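PDB 6K0P: alpha-1,3-glucanase from Paenibacillus glycanilyticus, which hydrolyses the alpha-1,3-glucosidic bonds of alpha-1,3-glucan as a member of glycoside hydrolase family 87. Local coordinates for residues A[465-470]-A[477-482]; A[492-497]-A[505-510]. The protein carries 1 engineered substitution. One frame throughout, in Å; residues are numbered along the deposited sequence.

Contact 1: A[465-470]-A[477-482]. With GLC (alpha-D-glucopyranose), chain C.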
ATOM      1  N   ILE A 465       5.554 -13.305  -6.426  1.00 10.15           N
ATOM      2  CA  ILE A 465       5.171 -12.783  -7.732  1.00 11.31           C
ATOM      3  C   ILE A 465       4.309 -13.832  -8.407  1.00 11.27           C
ATOM      4  O   ILE A 465       4.708 -15.003  -8.511  1.00 11.68           O
ATOM      5  CB  ILE A 465       6.386 -12.437  -8.617  1.00  9.75           C
ATOM      6  CG1 ILE A 465       7.307 -11.450  -7.895  1.00 11.19           C
ATOM      7  CG2 ILE A 465       5.915 -11.859  -9.971  1.00 11.49           C
ATOM      8  CD1 ILE A 465       8.521 -11.007  -8.719  1.00 11.49           C
ATOM      9  N   TRP A 466       3.126 -13.420  -8.844  1.00  9.97           N
ATOM     10  CA  TRP A 466       2.182 -14.277  -9.545  1.00 10.25           C
ATOM     11  C   TRP A 466       2.114 -13.814 -10.989  1.00 11.26           C
ATOM     12  O   TRP A 466       1.748 -12.664 -11.260  1.00 11.06           O
ATOM     13  CB  TRP A 466       0.810 -14.168  -8.880  1.00 10.93           C
ATOM     14  CG  TRP A 466      -0.285 -15.051  -9.418  1.00 12.92           C
ATOM     15  CD1 TRP A 466      -0.166 -16.302  -9.968  1.00 12.34           C
ATOM     16  CD2 TRP A 466      -1.681 -14.748  -9.415  1.00 10.38           C
ATOM     17  NE1 TRP A 466      -1.407 -16.782 -10.312  1.00 11.53           N
ATOM     18  CE2 TRP A 466      -2.355 -15.847  -9.979  1.00 10.15           C
ATOM     19  CE3 TRP A 466      -2.426 -13.642  -8.988  1.00 10.94           C
ATOM     20  CZ2 TRP A 466      -3.745 -15.874 -10.128  1.00 12.70           C
ATOM     21  CZ3 TRP A 466      -3.804 -13.665  -9.134  1.00 12.01           C
ATOM     22  CH2 TRP A 466      -4.448 -14.771  -9.703  1.00 11.40           C
ATOM     23  N   ILE A 467       2.488 -14.701 -11.906  1.00 12.24           N
ATOM     24  CA  ILE A 467       2.400 -14.457 -13.339  1.00 11.39           C
ATOM     25  C   ILE A 467       1.216 -15.278 -13.828  1.00 10.06           C
ATOM     26  O   ILE A 467       1.310 -16.510 -13.928  1.00 11.06           O
ATOM     27  CB  ILE A 467       3.689 -14.845 -14.069  1.00 10.47           C
ATOM     28  CG1 ILE A 467       4.920 -14.156 -13.449  1.00 11.69           C
ATOM     29  CG2 ILE A 467       3.562 -14.484 -15.553  1.00 12.25           C
ATOM     30  CD1 ILE A 467       5.619 -14.965 -12.335  1.00 12.14           C
ATOM     31  N   TYR A 468       0.095 -14.611 -14.108  1.00 10.33           N
ATOM     32  CA  TYR A 468      -1.180 -15.274 -14.372  1.00 12.40           C
ATOM     33  C   TYR A 468      -1.632 -14.940 -15.784  1.00 11.28           C
ATOM     34  O   TYR A 468      -2.010 -13.796 -16.068  1.00 11.45           O
ATOM     35  CB  TYR A 468      -2.238 -14.811 -13.369  1.00 11.25           C
ATOM     36  CG  TYR A 468      -3.601 -15.463 -13.497  1.00 11.47           C
ATOM     37  CD1 TYR A 468      -3.734 -16.837 -13.630  1.00 11.91           C
ATOM     38  CD2 TYR A 468      -4.761 -14.697 -13.434  1.00 14.75           C
ATOM     39  CE1 TYR A 468      -4.990 -17.440 -13.716  1.00 14.74           C
ATOM     40  CE2 TYR A 468      -6.016 -15.281 -13.515  1.00 15.98           C
ATOM     41  CZ  TYR A 468      -6.123 -16.658 -13.662  1.00 14.24           C
ATOM     42  OH  TYR A 468      -7.364 -17.255 -13.748  1.00 15.62           O
ATOM     43  N   GLY A 469      -1.608 -15.940 -16.661  1.00 11.39           N
ATOM     44  CA  GLY A 469      -2.226 -15.804 -17.965  1.00 12.60           C
ATOM     45  C   GLY A 469      -3.707 -16.048 -17.804  1.00 12.39           C
ATOM     46  O   GLY A 469      -4.105 -17.136 -17.389  1.00 13.19           O
ATOM     47  N   GLY A 470      -4.522 -15.034 -18.087  1.00 13.04           N
ATOM     48  CA  GLY A 470      -5.957 -15.150 -17.921  1.00 14.31           C
ATOM     49  C   GLY A 470      -6.650 -15.444 -19.234  1.00 14.12           C
ATOM     50  O   GLY A 470      -6.331 -16.433 -19.908  1.00 14.32           O
ATOM     51  N   ILE A 477       6.992  -9.689 -20.646  1.00 11.46           N
ATOM     52  CA  ILE A 477       7.128  -9.448 -19.213  1.00 12.12           C
ATOM     53  C   ILE A 477       8.584  -9.689 -18.862  1.00 11.61           C
ATOM     54  O   ILE A 477       9.107 -10.781 -19.110  1.00 11.94           O
ATOM     55  CB  ILE A 477       6.244 -10.407 -18.400  1.00 12.80           C
ATOM     56  CG1 ILE A 477       4.781 -10.329 -18.849  1.00 13.16           C
ATOM     57  CG2 ILE A 477       6.420 -10.155 -16.897  1.00 12.94           C
ATOM     58  CD1 ILE A 477       4.126  -8.995 -18.625  1.00 14.14           C
ATOM     59  N   LEU A 478       9.238  -8.683 -18.289  1.00 10.81           N
ATOM     60  CA  LEU A 478      10.631  -8.780 -17.874  1.00 11.29           C
ATOM     61  C   LEU A 478      10.705  -8.508 -16.378  1.00 13.09           C
ATOM     62  O   LEU A 478      10.315  -7.425 -15.926  1.00 13.28           O
ATOM     63  CB  LEU A 478      11.494  -7.786 -18.655  1.00 12.87           C
ATOM     64  CG  LEU A 478      12.954  -7.713 -18.228  1.00 12.12           C
ATOM     65  CD1 LEU A 478      13.594  -9.076 -18.374  1.00 15.11           C
ATOM     66  CD2 LEU A 478      13.720  -6.677 -19.051  1.00 14.11           C
ATOM     67  N   ILE A 479      11.175  -9.492 -15.615  1.00 11.79           N
ATOM     68  CA  ILE A 479      11.302  -9.390 -14.160  1.00 12.84           C
ATOM     69  C   ILE A 479      12.785  -9.496 -13.858  1.00 14.19           C
ATOM     70  O   ILE A 479      13.391 -10.550 -14.083  1.00 13.20           O
ATOM     71  CB  ILE A 479      10.519 -10.497 -13.434  1.00 11.74           C
ATOM     72  CG1 ILE A 479       9.015 -10.367 -13.702  1.00 11.00           C
ATOM     73  CG2 ILE A 479      10.816 -10.476 -11.928  1.00 12.19           C
ATOM     74  CD1 ILE A 479       8.219 -11.638 -13.461  1.00 13.07           C
ATOM     75  N   LYS A 480      13.387  -8.417 -13.366  1.00 12.76           N
ATOM     76  CA  LYS A 480      14.827  -8.440 -13.172  1.00 11.96           C
ATOM     77  C   LYS A 480      15.227  -7.708 -11.902  1.00 12.76           C
ATOM     78  O   LYS A 480      14.575  -6.746 -11.485  1.00 13.11           O
ATOM     79  CB  LYS A 480      15.576  -7.889 -14.392  1.00 12.75           C
ATOM     80  CG  LYS A 480      15.251  -6.464 -14.778  1.00 15.34           C
ATOM     81  CD  LYS A 480      16.094  -6.047 -15.987  1.00 17.24           C
ATOM     82  CE  LYS A 480      15.683  -4.694 -16.534  1.00 20.42           C
ATOM     83  NZ  LYS A 480      16.543  -4.286 -17.697  1.00 23.17           N
ATOM     84  N   ASN A 481      16.313  -8.193 -11.291  1.00 12.24           N
ATOM     85  CA  ASN A 481      16.933  -7.561 -10.123  1.00 12.58           C
ATOM     86  C   ASN A 481      15.987  -7.552  -8.919  1.00 14.05           C
ATOM     87  O   ASN A 481      15.658  -6.510  -8.352  1.00 12.75           O
ATOM     88  CB  ASN A 481      17.452  -6.162 -10.474  1.00 12.02           C
ATOM     89  CG  ASN A 481      18.399  -6.194 -11.653  1.00 14.77           C
ATOM     90  OD1 ASN A 481      19.356  -6.961 -11.656  1.00 15.91           O
ATOM     91  ND2 ASN A 481      18.122  -5.388 -12.674  1.00 15.20           N
ATOM     92  N   VAL A 482      15.555  -8.746  -8.527  1.00 12.82           N
ATOM     93  CA  VAL A 482      14.548  -8.902  -7.483  1.00 13.63           C
ATOM     94  C   VAL A 482      15.096  -9.788  -6.378  1.00 14.46           C
ATOM     95  O   VAL A 482      15.640 -10.865  -6.646  1.00 14.13           O
ATOM     96  CB  VAL A 482      13.238  -9.488  -8.035  1.00 13.77           C
ATOM     97  CG1 VAL A 482      12.216  -9.649  -6.893  1.00 13.15           C
ATOM     98  CG2 VAL A 482      12.672  -8.606  -9.118  1.00 15.25           C
TER
HETATM   99  C1  GLC C   1     -10.838 -18.471  -8.932  1.00 19.91           C
HETATM  100  C2  GLC C   1     -11.543 -17.152  -9.023  1.00 18.84           C
HETATM  101  C3  GLC C   1     -10.989 -16.244 -10.089  1.00 16.28           C
HETATM  102  C4  GLC C   1      -9.498 -16.161  -9.904  1.00 15.94           C
HETATM  103  C5  GLC C   1      -8.949 -17.564 -10.043  1.00 12.61           C
HETATM  104  C6  GLC C   1      -7.461 -17.559  -9.838  1.00 13.47           C
HETATM  105  O1  GLC C   1     -11.218 -19.173  -9.956  1.00 26.83           O
HETATM  106  O2  GLC C   1     -12.935 -17.342  -9.208  1.00 21.56           O
HETATM  107  O3  GLC C   1     -11.417 -14.959  -9.714  1.00 17.91           O
HETATM  108  O4  GLC C   1      -8.895 -15.308 -10.875  1.00 16.05           O
HETATM  109  O5  GLC C   1      -9.465 -18.375  -9.036  1.00 14.01           O
HETATM  110  O6  GLC C   1      -6.888 -18.835  -9.792  1.00 14.20           O
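Inside the parallel beta-helix of this pectate-lyase-like domain, Ile-465 and Ile-467 meet Ile-479 and Val-482 across the interior. No hydrogen bond joins the two segments; the contact is wholly apolar. Ile-465 and Ile-479 pass alongside each other in opposite directions. Ile-465 CD1 lies 4.0 Å from Ile-479 CG2, and Ile-465 CG2 lies 4.2 Å from Ile-479 CD1. Ile-467 instead meets Ile-479 tip to tip, CG1 to CD1 at 4.2 Å. Val-482 CG1 lies 4.3 Å from Ile-465 CD1.

On the other side of the strand Tyr-468 belongs to a glycan pocket, with Trp-466 beside it. As alternate residues both leave that side; with CG anti to the backbone N (chi1 -178° and -176°) their rings lie one against the other. Trp-466 CZ2 sits 3.4 Å above the Tyr-468 ring plane, toward its rim. Glucose C6 lies at the edge of the Trp-466 ring, and Tyr-468 OH is 3.8 Å from glucose O4. Replacing Tyr-468 by an alanine would remove the ring, and would probably leave a gap beside the sugar and Trp-466 CZ2 without the face it lies over.

Gln-495 OE1 accepts a hydrogen bond from Trp-466 NE1. Strand 465-469 runs between parallel strands 409-416 and 490-496; 477-480 lies on the facing wall, paired with 507-510, and a corner at Asn-481 precedes Val-482.

Contact 2: A[492-497]-A[505-510]; sequences LMFQSM and QNIRVE
Phe-494 and Leu-492 project from one wall of the coil toward Ile-507 and Val-509 on the other. The axes of strands 492-496 and 507-510 stay 11.4 Å apart and run nearly antiparallel, at 171°. No hydrogen bond spans that distance. Side chains alone bridge it.

The main bump is the Phe-494 ring. It enters edge first, and the hollow that takes it lies between two methyl groups. Ile-507 CG2 sits in the plane of the ring, 4.0 Å from Phe-494 CE2. Val-509 CG2 is also near that plane, 4.3 Å from Phe-494 CZ. Phe-494 and Ile-507 slide past each other rather than meeting end on. Ile-507 has CG1 beside the backbone N (chi1 -45°), which leaves CG2 anti to N and facing the ring edge.

Val-509 works as a fork. Its CG2 helps to form the hollow for the ring, while CG1 turns to Leu-492. There the two side chains meet tip to tip, with Leu-492 CD1 3.8 Å from Val-509 CG1.

The chain turns a corner at Asn-506. Two residues on, Arg-508 points its CB away from strand 492-496. Its NH1 gives a 3.0 Å hydrogen bond to Asn-506 O. The oxygen lies in the guanidinium plane, but the donor stands above the carbonyl plane. Arg-508 NH2 also forms a salt bridge with Asp-431, which helps to fix the group. Asn-506 ND2 bonds to Asn-476 OD1.

On the next coil, Ala-539 touches both Phe-494 and Ile-507, and Phe-541 touches both Leu-492 and Val-509. Such interlocking of apolar residues across facing walls, repeated coil after coil, is typical of the interior of a parallel beta-helix.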
ATOM      1  N   LEU A 492       8.251 -17.413  -7.191  1.00 12.11           N
ATOM      2  CA  LEU A 492       7.597 -17.104  -8.457  1.00 11.78           C
ATOM      3  C   LEU A 492       6.548 -18.170  -8.732  1.00 11.22           C
ATOM      4  O   LEU A 492       6.830 -19.365  -8.605  1.00 14.52           O
ATOM      5  CB  LEU A 492       8.627 -17.093  -9.596  1.00 12.02           C
ATOM      6  CG  LEU A 492       9.861 -16.226  -9.360  1.00 11.37           C
ATOM      7  CD1 LEU A 492      10.934 -16.446 -10.438  1.00 13.43           C
ATOM      8  CD2 LEU A 492       9.444 -14.758  -9.300  1.00 12.42           C
ATOM      9  N   MET A 493       5.345 -17.744  -9.107  1.00 10.52           N
ATOM     10  CA  MET A 493       4.230 -18.657  -9.314  1.00  9.84           C
ATOM     11  C   MET A 493       3.626 -18.365 -10.683  1.00 11.73           C
ATOM     12  O   MET A 493       3.085 -17.276 -10.909  1.00 12.83           O
ATOM     13  CB  MET A 493       3.198 -18.476  -8.202  1.00 13.15           C
ATOM     14  CG  MET A 493       1.938 -19.305  -8.359  1.00  9.78           C
ATOM     15  SD  MET A 493       0.959 -19.180  -6.849  1.00 13.79           S
ATOM     16  CE  MET A 493      -0.712 -19.139  -7.498  1.00 12.91           C
ATOM     17  N   PHE A 494       3.724 -19.330 -11.601  1.00 11.42           N
ATOM     18  CA  PHE A 494       3.225 -19.181 -12.963  1.00 10.97           C
ATOM     19  C   PHE A 494       1.958 -20.012 -13.123  1.00 11.10           C
ATOM     20  O   PHE A 494       1.906 -21.161 -12.670  1.00 12.78           O
ATOM     21  CB  PHE A 494       4.259 -19.695 -13.973  1.00 11.80           C
ATOM     22  CG  PHE A 494       5.542 -18.910 -13.997  1.00 10.71           C
ATOM     23  CD1 PHE A 494       6.551 -19.166 -13.075  1.00 10.26           C
ATOM     24  CD2 PHE A 494       5.754 -17.930 -14.962  1.00 11.87           C
ATOM     25  CE1 PHE A 494       7.745 -18.446 -13.101  1.00 10.49           C
ATOM     26  CE2 PHE A 494       6.935 -17.212 -14.993  1.00 11.02           C
ATOM     27  CZ  PHE A 494       7.935 -17.472 -14.068  1.00 11.03           C
ATOM     28  N   GLN A 495       0.946 -19.450 -13.787  1.00 11.01           N
ATOM     29  CA  GLN A 495      -0.345 -20.125 -13.893  1.00 11.15           C
ATOM     30  C   GLN A 495      -1.076 -19.675 -15.150  1.00 10.84           C
ATOM     31  O   GLN A 495      -1.039 -18.492 -15.497  1.00 11.22           O
ATOM     32  CB  GLN A 495      -1.206 -19.798 -12.661  1.00 11.25           C
ATOM     33  CG  GLN A 495      -2.613 -20.418 -12.648  1.00 10.65           C
ATOM     34  CD  GLN A 495      -3.439 -19.967 -11.444  1.00 12.60           C
ATOM     35  OE1 GLN A 495      -2.907 -19.361 -10.509  1.00 12.34           O
ATOM     36  NE2 GLN A 495      -4.738 -20.253 -11.467  1.00 13.24           N
ATOM     37  N   SER A 496      -1.740 -20.623 -15.824  1.00 10.62           N
ATOM     38  CA  SER A 496      -2.591 -20.341 -16.982  1.00 11.73           C
ATOM     39  C   SER A 496      -4.031 -20.704 -16.657  1.00 11.58           C
ATOM     40  O   SER A 496      -4.306 -21.819 -16.194  1.00 14.98           O
ATOM     41  CB  SER A 496      -2.162 -21.158 -18.211  1.00 12.81           C
ATOM     42  OG  SER A 496      -0.928 -20.693 -18.718  1.00 12.75           O
ATOM     43  N   MET A 497      -4.943 -19.774 -16.923  1.00 12.85           N
ATOM     44  CA  MET A 497      -6.367 -20.051 -16.815  1.00 13.53           C
ATOM     45  C   MET A 497      -6.796 -21.005 -17.924  1.00 13.98           C
ATOM     46  O   MET A 497      -6.491 -20.785 -19.101  1.00 15.08           O
ATOM     47  CB  MET A 497      -7.135 -18.734 -16.943  1.00 13.44           C
ATOM     48  CG  MET A 497      -8.641 -18.871 -17.059  1.00 15.40           C
ATOM     49  SD  MET A 497      -9.373 -17.221 -17.154  1.00 20.28           S
ATOM     50  CE  MET A 497     -11.079 -17.598 -17.543  1.00 23.05           C
ATOM     51  N   GLN A 505       4.438 -15.666 -23.816  1.00 11.75           N
ATOM     52  CA  GLN A 505       5.598 -15.445 -24.673  1.00 10.59           C
ATOM     53  C   GLN A 505       6.440 -14.301 -24.130  1.00 12.50           C
ATOM     54  O   GLN A 505       5.917 -13.345 -23.547  1.00 11.95           O
ATOM     55  CB  GLN A 505       5.178 -15.166 -26.121  1.00 11.30           C
ATOM     56  CG  GLN A 505       4.473 -16.359 -26.755  1.00 12.37           C
ATOM     57  CD  GLN A 505       4.220 -16.184 -28.242  1.00 14.29           C
ATOM     58  OE1 GLN A 505       3.841 -15.109 -28.692  1.00 16.69           O
ATOM     59  NE2 GLN A 505       4.433 -17.242 -29.011  1.00 13.43           N
ATOM     60  N   ASN A 506       7.755 -14.401 -24.338  1.00 11.77           N
ATOM     61  CA  ASN A 506       8.709 -13.387 -23.870  1.00 11.58           C
ATOM     62  C   ASN A 506       8.517 -13.062 -22.390  1.00 12.84           C
ATOM     63  O   ASN A 506       8.351 -11.901 -22.006  1.00 11.67           O
ATOM     64  CB  ASN A 506       8.652 -12.112 -24.713  1.00 11.84           C
ATOM     65  CG  ASN A 506       9.097 -12.334 -26.139  1.00 12.05           C
ATOM     66  OD1 ASN A 506       9.748 -13.335 -26.449  1.00 11.81           O
ATOM     67  ND2 ASN A 506       8.758 -11.391 -27.013  1.00 12.85           N
ATOM     68  N   ILE A 507       8.521 -14.102 -21.564  1.00 11.83           N
ATOM     69  CA  ILE A 507       8.498 -13.973 -20.108  1.00 11.02           C
ATOM     70  C   ILE A 507       9.901 -14.303 -19.631  1.00 11.60           C
ATOM     71  O   ILE A 507      10.344 -15.451 -19.754  1.00 12.25           O
ATOM     72  CB  ILE A 507       7.480 -14.925 -19.467  1.00 11.05           C
ATOM     73  CG1 ILE A 507       6.143 -14.912 -20.218  1.00 10.80           C
ATOM     74  CG2 ILE A 507       7.326 -14.622 -17.966  1.00 14.12           C
ATOM     75  CD1 ILE A 507       5.415 -13.574 -20.184  1.00 13.46           C
ATOM     76  N   ARG A 508      10.615 -13.317 -19.095  1.00 13.28           N
ATOM     77  CA  ARG A 508      12.009 -13.513 -18.725  1.00 12.03           C
ATOM     78  C   ARG A 508      12.244 -13.035 -17.303  1.00 14.21           C
ATOM     79  O   ARG A 508      11.690 -12.014 -16.885  1.00 13.39           O
ATOM     80  CB  ARG A 508      12.946 -12.759 -19.664  1.00 12.97           C
ATOM     81  CG  ARG A 508      12.768 -13.121 -21.132  1.00 14.59           C
ATOM     82  CD  ARG A 508      11.804 -12.161 -21.803  1.00 13.76           C
ATOM     83  NE  ARG A 508      12.428 -10.857 -21.999  1.00 14.81           N
ATOM     84  CZ  ARG A 508      11.761  -9.718 -22.157  1.00 13.26           C
ATOM     85  NH1 ARG A 508      10.434  -9.707 -22.132  1.00 13.62           N
ATOM     86  NH2 ARG A 508      12.433  -8.589 -22.343  1.00 14.99           N
ATOM     87  N   VAL A 509      13.078 -13.783 -16.581  1.00 12.43           N
ATOM     88  CA  VAL A 509      13.407 -13.533 -15.180  1.00 10.26           C
ATOM     89  C   VAL A 509      14.927 -13.502 -15.085  1.00 12.46           C
ATOM     90  O   VAL A 509      15.586 -14.457 -15.511  1.00 13.66           O
ATOM     91  CB  VAL A 509      12.833 -14.641 -14.280  1.00 11.52           C
ATOM     92  CG1 VAL A 509      13.069 -14.335 -12.814  1.00 13.15           C
ATOM     93  CG2 VAL A 509      11.332 -14.845 -14.556  1.00 12.33           C
ATOM     94  N   GLU A 510      15.487 -12.415 -14.543  1.00 12.55           N
ATOM     95  CA  GLU A 510      16.938 -12.226 -14.534  1.00 14.58           C
ATOM     96  C   GLU A 510      17.393 -11.656 -13.196  1.00 14.58           C
ATOM     97  O   GLU A 510      16.821 -10.672 -12.717  1.00 14.21           O
ATOM     98  CB  GLU A 510      17.362 -11.246 -15.638  1.00 15.92           C
ATOM     99  CG  GLU A 510      16.871 -11.595 -17.037  1.00 20.06           C
ATOM    100  CD  GLU A 510      17.187 -10.512 -18.060  1.00 27.24           C
ATOM    101  OE1 GLU A 510      17.546  -9.379 -17.656  1.00 24.93           O
ATOM    102  OE2 GLU A 510      17.063 -10.793 -19.273  1.00 34.75           O
TER

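Contacts 1 and 2 are successive versions of one arrangement, with centres about 6 Å apart. Both are buried. Strand 465-469 pairs in parallel with 490-496, and strand 475-485 with 507-510, so the same two walls hold most of both; Val-482 of contact 1 lies beyond a corner. Ile-467 N lies 2.8 Å from Met-493 O, a probable hydrogen bond between them. The interiors differ in shape: contact 1 uses branched aliphatic chains only, while contact 2 adds an aromatic ring. Outward, the chemistry changes. The first strand of each contact carries glycan-pocket residues, Tyr-468 in contact 1 and Gln-495 in contact 2. The second strands carry partly exposed charged residues, such as Lys-480 and Glu-510.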